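Local coordinates for protein Fe-S binding reductase, putative (Thermus thermophilus, PDB 2D4P) that is of unknown function but has a GNAT-type acetyltransferase fold, consistent with an acyltransferase activity, at residues A[13-16]-A[22-25]; A[29-32]-A[36-39]. All coordinates share one frame; numbering follows the deposited sequence.

Contact 1: A[13-16]-A[22-25]; sequences RLNR and PVSL
The side-chain amide of N15, on helix 11-16, reaches across to V23 and pairs with both polar groups of that residue's backbone. OD1 of N15 accepts the N-H of V23 at 2.9 Å, while ND2 of N15 donates to V23 O at 3.1 Å. Bonded to the N-H and the C=O of one residue, the flat amide lies alongside the extended backbone much as a neighbouring strand would. The two bonds differ in detail. ND2 meets a lone pair of V23 O in the carbonyl plane, with V23 O lying in the amide plane of N15, whereas the V23 nitrogen is tilted 22° from the carbonyl plane of OD1. With CG set anti to its own carbonyl carbon, chi1 -82°, the N15 amide is carried off the helix toward the loop. OD1 of N15 also lies 3.3 Å from CA of P22. Beside these polar bonds CB of V23 points toward the helix, and CG1 of V23 meets CD1 of L14 at 4.3 Å, a light apolar contact. ND2 has a second acceptor in L11 O, one turn back, which helps fix the amide's rotation. A leucine here would probably leave the V23 N-H and C=O without these mates and the loop less firmly set against the helix. L14 and V23 both pack on F49 of strand 45-56, and next in the chain S24 caps helix 25-34 through A27 N, so this contact ties helix 11-16 to the start of the following helix.

Contact 2: A[29-32]-A[36-39]; sequences RFFA and HSFL
S37 presses its hydroxymethyl group against F31, and these two residues make up nearly all of the contact. CB of S37 points at the helix and comes within 3.3 Å of F31 O, while OG of S37 lies 3.5 Å from F31 CB and 3.6 Å from F31 CD1. The hydroxyl therefore sits by the root of the phenyl group, approaching the ring obliquely. Chi1 of S37 is -60°, which swings OG away from its own carbonyl carbon and over to the F31 side. The bond from S37 OG to F31 O is at most weak, 3.3 Å between OG and O, and S37 OG is also hydrogen-bonded to T34 OG1. The firmer grip on S37 OG comes from A52 N of strand 45-56, which bonds to it from outside the pair. A water bridges the two backbones: it accepts the S37 N-H at 3.1 Å from S37 N and lies 2.9 Å from F31 O, to which it can donate. F31 O, in a buried residue, is hydrogen-bonded to T34 OG1 and can also take a proton from the water. The F31 ring has CD1 of F30 resting 3.8 Å above one face, over the centre. F6 packs against both F31 and S37, and L51, Q53 and T66 of the sheet line the phenyl group. Helix 25-34 is in this way held against the sheet just where the chain turns into strand 38-42, whose F38 pairs with A50 on one neighbouring strand and L39 with R4 on the other.

Overall arrangement
Contact 1 closes before contact 2 opens, with helix 25-34 running from the one to the other; their centres lie about 12 Å apart. Contact 1 holds the connection between helix 11-16 and that helix, and contact 2 the turn from its far end into strand 38-42. They also meet directly: CD2 of L14 packs on CD1 of L39 at 3.7 Å, and the R13 chain lies beside the same leucine. The centre of contact 2 lies about 9 Å from the chain centre, that of contact 1 about 14 Å. The order strand, two helices, three strands matches the front half of GNAT enzymes, in which the linker between those helices commonly borders the acceptor site; no ligand marks one here.

Contact 1: A[13-16]-A[22-25]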
ATOM      1  N   ARG A  13     -13.243  -7.247   5.696  1.00 24.38           N
ATOM      2  CA  ARG A  13     -12.000  -7.920   5.358  1.00 24.69           C
ATOM      3  C   ARG A  13     -10.811  -6.999   5.572  1.00 24.34           C
ATOM      4  O   ARG A  13      -9.802  -7.418   6.136  1.00 24.34           O
ATOM      5  CB  ARG A  13     -11.998  -8.345   3.889  1.00 25.26           C
ATOM      6  CG  ARG A  13     -12.896  -9.491   3.532  1.00 28.33           C
ATOM      7  CD  ARG A  13     -12.766  -9.817   2.058  1.00 31.18           C
ATOM      8  NE  ARG A  13     -13.471 -11.023   1.644  1.00 35.64           N
ATOM      9  CZ  ARG A  13     -14.731 -11.058   1.267  1.00 39.17           C
ATOM     10  NH1 ARG A  13     -15.476  -9.955   1.283  1.00 41.01           N
ATOM     11  NH2 ARG A  13     -15.265 -12.221   0.895  1.00 40.73           N
ATOM     12  N   LEU A  14     -10.917  -5.747   5.106  1.00 24.13           N
ATOM     13  CA  LEU A  14      -9.836  -4.791   5.316  1.00 24.64           C
ATOM     14  C   LEU A  14      -9.587  -4.588   6.808  1.00 24.13           C
ATOM     15  O   LEU A  14      -8.459  -4.601   7.253  1.00 24.36           O
ATOM     16  CB  LEU A  14     -10.135  -3.446   4.667  1.00 24.80           C
ATOM     17  CG  LEU A  14     -10.142  -3.413   3.132  1.00 27.24           C
ATOM     18  CD1 LEU A  14     -10.306  -1.946   2.677  1.00 30.64           C
ATOM     19  CD2 LEU A  14      -8.876  -3.964   2.593  1.00 26.73           C
ATOM     20  N   ASN A  15     -10.662  -4.441   7.564  1.00 23.97           N
ATOM     21  CA  ASN A  15     -10.539  -4.118   8.974  1.00 24.66           C
ATOM     22  C   ASN A  15     -10.067  -5.315   9.771  1.00 25.06           C
ATOM     23  O   ASN A  15      -9.424  -5.169  10.806  1.00 24.74           O
ATOM     24  CB  ASN A  15     -11.846  -3.518   9.466  1.00 24.52           C
ATOM     25  CG  ASN A  15     -11.937  -2.053   9.131  1.00 26.42           C
ATOM     26  OD1 ASN A  15     -11.193  -1.256   9.688  1.00 29.46           O
ATOM     27  ND2 ASN A  15     -12.801  -1.692   8.187  1.00 26.56           N
ATOM     28  N   ARG A  16     -10.317  -6.517   9.265  1.00 25.61           N
ATOM     29  CA  ARG A  16      -9.722  -7.708   9.879  1.00 25.85           C
ATOM     30  C   ARG A  16      -8.189  -7.662   9.808  1.00 24.69           C
ATOM     31  O   ARG A  16      -7.511  -8.270  10.643  1.00 24.83           O
ATOM     32  CB  ARG A  16     -10.242  -8.995   9.216  1.00 27.11           C
ATOM     33  CG  ARG A  16     -11.499  -9.545   9.858  1.00 31.80           C
ATOM     34  CD  ARG A  16     -12.118 -10.685   9.052  1.00 36.13           C
ATOM     35  NE  ARG A  16     -11.269 -11.872   9.114  1.00 40.77           N
ATOM     36  CZ  ARG A  16     -11.379 -12.940   8.319  1.00 42.69           C
ATOM     37  NH1 ARG A  16     -12.305 -12.981   7.354  1.00 43.36           N
ATOM     38  NH2 ARG A  16     -10.541 -13.965   8.487  1.00 42.85           N
ATOM     39  N   PRO A  22      -8.323   1.426  12.219  1.00 25.38           N
ATOM     40  CA  PRO A  22      -9.380   1.017  11.298  1.00 25.36           C
ATOM     41  C   PRO A  22      -9.401   1.843  10.014  1.00 24.50           C
ATOM     42  O   PRO A  22      -8.959   2.994   9.957  1.00 24.46           O
ATOM     43  CB  PRO A  22     -10.675   1.218  12.111  1.00 25.66           C
ATOM     44  CG  PRO A  22     -10.326   2.092  13.253  1.00 27.44           C
ATOM     45  CD  PRO A  22      -8.847   2.065  13.441  1.00 25.91           C
ATOM     46  N   VAL A  23      -9.909   1.209   8.974  1.00 24.63           N
ATOM     47  CA  VAL A  23     -10.154   1.840   7.687  1.00 24.58           C
ATOM     48  C   VAL A  23     -11.623   2.197   7.660  1.00 24.00           C
ATOM     49  O   VAL A  23     -12.496   1.331   7.857  1.00 23.81           O
ATOM     50  CB  VAL A  23      -9.839   0.848   6.510  1.00 25.33           C
ATOM     51  CG1 VAL A  23     -10.035   1.532   5.158  1.00 26.51           C
ATOM     52  CG2 VAL A  23      -8.435   0.297   6.646  1.00 24.84           C
ATOM     53  N   SER A  24     -11.918   3.471   7.446  1.00 23.16           N
ATOM     54  CA  SER A  24     -13.306   3.890   7.323  1.00 23.18           C
ATOM     55  C   SER A  24     -13.841   3.569   5.931  1.00 22.93           C
ATOM     56  O   SER A  24     -13.080   3.345   4.985  1.00 22.61           O
ATOM     57  CB  SER A  24     -13.447   5.398   7.587  1.00 23.45           C
ATOM     58  OG  SER A  24     -12.799   6.141   6.543  1.00 21.70           O
ATOM     59  N   LEU A  25     -15.159   3.580   5.814  1.00 22.43           N
ATOM     60  CA  LEU A  25     -15.812   3.461   4.531  1.00 23.21           C
ATOM     61  C   LEU A  25     -15.376   4.575   3.596  1.00 23.09           C
ATOM     62  O   LEU A  25     -15.189   4.325   2.414  1.00 22.47           O
ATOM     63  CB  LEU A  25     -17.335   3.526   4.675  1.00 23.48           C
ATOM     64  CG  LEU A  25     -18.176   3.321   3.420  1.00 25.14           C
ATOM     65  CD1 LEU A  25     -17.828   2.012   2.741  1.00 26.33           C
ATOM     66  CD2 LEU A  25     -19.653   3.350   3.784  1.00 29.24           C
TER

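Contact 2: A[29-32]-A[36-39]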
ATOM      1  N   ARG A  29     -13.535   3.944   0.047  1.00 22.21           N
ATOM      2  CA  ARG A  29     -14.079   4.491  -1.194  1.00 23.51           C
ATOM      3  C   ARG A  29     -13.059   5.318  -1.983  1.00 22.69           C
ATOM      4  O   ARG A  29     -12.925   5.169  -3.203  1.00 23.27           O
ATOM      5  CB  ARG A  29     -15.323   5.336  -0.904  1.00 24.39           C
ATOM      6  CG  ARG A  29     -16.573   4.527  -0.667  1.00 27.16           C
ATOM      7  CD  ARG A  29     -17.734   5.364  -0.144  1.00 31.17           C
ATOM      8  NE  ARG A  29     -18.928   4.546   0.031  1.00 34.55           N
ATOM      9  CZ  ARG A  29     -20.090   5.002   0.507  1.00 36.35           C
ATOM     10  NH1 ARG A  29     -20.212   6.262   0.893  1.00 37.36           N
ATOM     11  NH2 ARG A  29     -21.126   4.182   0.615  1.00 37.06           N
ATOM     12  N   PHE A  30     -12.337   6.170  -1.278  1.00 23.13           N
ATOM     13  CA  PHE A  30     -11.291   6.977  -1.871  1.00 22.87           C
ATOM     14  C   PHE A  30     -10.179   6.122  -2.467  1.00 21.55           C
ATOM     15  O   PHE A  30      -9.774   6.313  -3.617  1.00 21.98           O
ATOM     16  CB  PHE A  30     -10.715   7.895  -0.817  1.00 22.67           C
ATOM     17  CG  PHE A  30      -9.538   8.677  -1.286  1.00 23.21           C
ATOM     18  CD1 PHE A  30      -8.234   8.247  -1.026  1.00 22.14           C
ATOM     19  CD2 PHE A  30      -9.723   9.853  -1.989  1.00 27.05           C
ATOM     20  CE1 PHE A  30      -7.143   8.991  -1.453  1.00 24.74           C
ATOM     21  CE2 PHE A  30      -8.607  10.610  -2.416  1.00 28.18           C
ATOM     22  CZ  PHE A  30      -7.329  10.156  -2.152  1.00 25.44           C
ATOM     23  N   PHE A  31      -9.675   5.175  -1.691  1.00 21.14           N
ATOM     24  CA  PHE A  31      -8.597   4.316  -2.180  1.00 20.40           C
ATOM     25  C   PHE A  31      -9.049   3.356  -3.284  1.00 21.57           C
ATOM     26  O   PHE A  31      -8.281   3.033  -4.180  1.00 20.78           O
ATOM     27  CB  PHE A  31      -7.851   3.624  -1.030  1.00 19.90           C
ATOM     28  CG  PHE A  31      -6.954   4.578  -0.262  1.00 20.80           C
ATOM     29  CD1 PHE A  31      -5.792   5.104  -0.857  1.00 20.40           C
ATOM     30  CD2 PHE A  31      -7.262   4.975   1.028  1.00 19.91           C
ATOM     31  CE1 PHE A  31      -4.998   5.979  -0.174  1.00 21.14           C
ATOM     32  CE2 PHE A  31      -6.452   5.885   1.716  1.00 22.14           C
ATOM     33  CZ  PHE A  31      -5.326   6.397   1.111  1.00 22.06           C
ATOM     34  N   ALA A  32     -10.315   2.920  -3.253  1.00 21.79           N
ATOM     35  CA  ALA A  32     -10.851   2.116  -4.352  1.00 22.48           C
ATOM     36  C   ALA A  32     -10.822   2.902  -5.665  1.00 22.64           C
ATOM     37  O   ALA A  32     -10.645   2.305  -6.717  1.00 23.41           O
ATOM     38  CB  ALA A  32     -12.282   1.648  -4.059  1.00 22.52           C
ATOM     39  N   HIS A  36      -4.815   2.242  -7.632  1.00 20.60           N
ATOM     40  CA  HIS A  36      -3.510   1.866  -7.104  1.00 18.93           C
ATOM     41  C   HIS A  36      -3.573   1.058  -5.805  1.00 18.81           C
ATOM     42  O   HIS A  36      -2.545   0.711  -5.251  1.00 18.57           O
ATOM     43  CB  HIS A  36      -2.653   3.121  -6.888  1.00 19.08           C
ATOM     44  CG  HIS A  36      -2.379   3.878  -8.153  1.00 19.48           C
ATOM     45  ND1 HIS A  36      -1.720   3.301  -9.223  1.00 19.89           N
ATOM     46  CD2 HIS A  36      -2.730   5.125  -8.549  1.00 21.99           C
ATOM     47  CE1 HIS A  36      -1.634   4.188 -10.200  1.00 20.75           C
ATOM     48  NE2 HIS A  36      -2.255   5.296  -9.826  1.00 20.37           N
ATOM     49  N   SER A  37      -4.778   0.742  -5.342  1.00 19.15           N
ATOM     50  CA  SER A  37      -4.976   0.098  -4.031  1.00 18.99           C
ATOM     51  C   SER A  37      -5.541  -1.316  -4.229  1.00 20.12           C
ATOM     52  O   SER A  37      -6.366  -1.555  -5.121  1.00 20.06           O
ATOM     53  CB  SER A  37      -5.914   0.950  -3.183  1.00 18.43           C
ATOM     54  OG  SER A  37      -5.361   2.240  -2.988  1.00 18.23           O
ATOM     55  N   PHE A  38      -5.067  -2.245  -3.400  1.00 19.65           N
ATOM     56  CA  PHE A  38      -5.342  -3.666  -3.565  1.00 20.15           C
ATOM     57  C   PHE A  38      -5.579  -4.399  -2.262  1.00 20.20           C
ATOM     58  O   PHE A  38      -5.117  -3.984  -1.212  1.00 19.42           O
ATOM     59  CB  PHE A  38      -4.186  -4.321  -4.345  1.00 20.55           C
ATOM     60  CG  PHE A  38      -4.015  -3.754  -5.691  1.00 20.28           C
ATOM     61  CD1 PHE A  38      -3.189  -2.674  -5.896  1.00 18.32           C
ATOM     62  CD2 PHE A  38      -4.775  -4.246  -6.754  1.00 21.06           C
ATOM     63  CE1 PHE A  38      -3.096  -2.101  -7.113  1.00 20.27           C
ATOM     64  CE2 PHE A  38      -4.668  -3.684  -8.024  1.00 23.50           C
ATOM     65  CZ  PHE A  38      -3.811  -2.623  -8.204  1.00 23.21           C
ATOM     66  N   LEU A  39      -6.287  -5.523  -2.379  1.00 19.85           N
ATOM     67  CA  LEU A  39      -6.485  -6.501  -1.320  1.00 20.75           C
ATOM     68  C   LEU A  39      -5.814  -7.805  -1.740  1.00 20.95           C
ATOM     69  O   LEU A  39      -5.897  -8.193  -2.916  1.00 20.85           O
ATOM     70  CB  LEU A  39      -7.992  -6.734  -1.138  1.00 21.09           C
ATOM     71  CG  LEU A  39      -8.497  -7.784  -0.132  1.00 23.71           C
ATOM     72  CD1 LEU A  39      -8.209  -7.345   1.312  1.00 25.59           C
ATOM     73  CD2 LEU A  39      -9.985  -8.010  -0.320  1.00 26.90           C
TER
HETATM   74  O   HOH W   1      -7.605   1.331  -6.433  1.00 22.50           O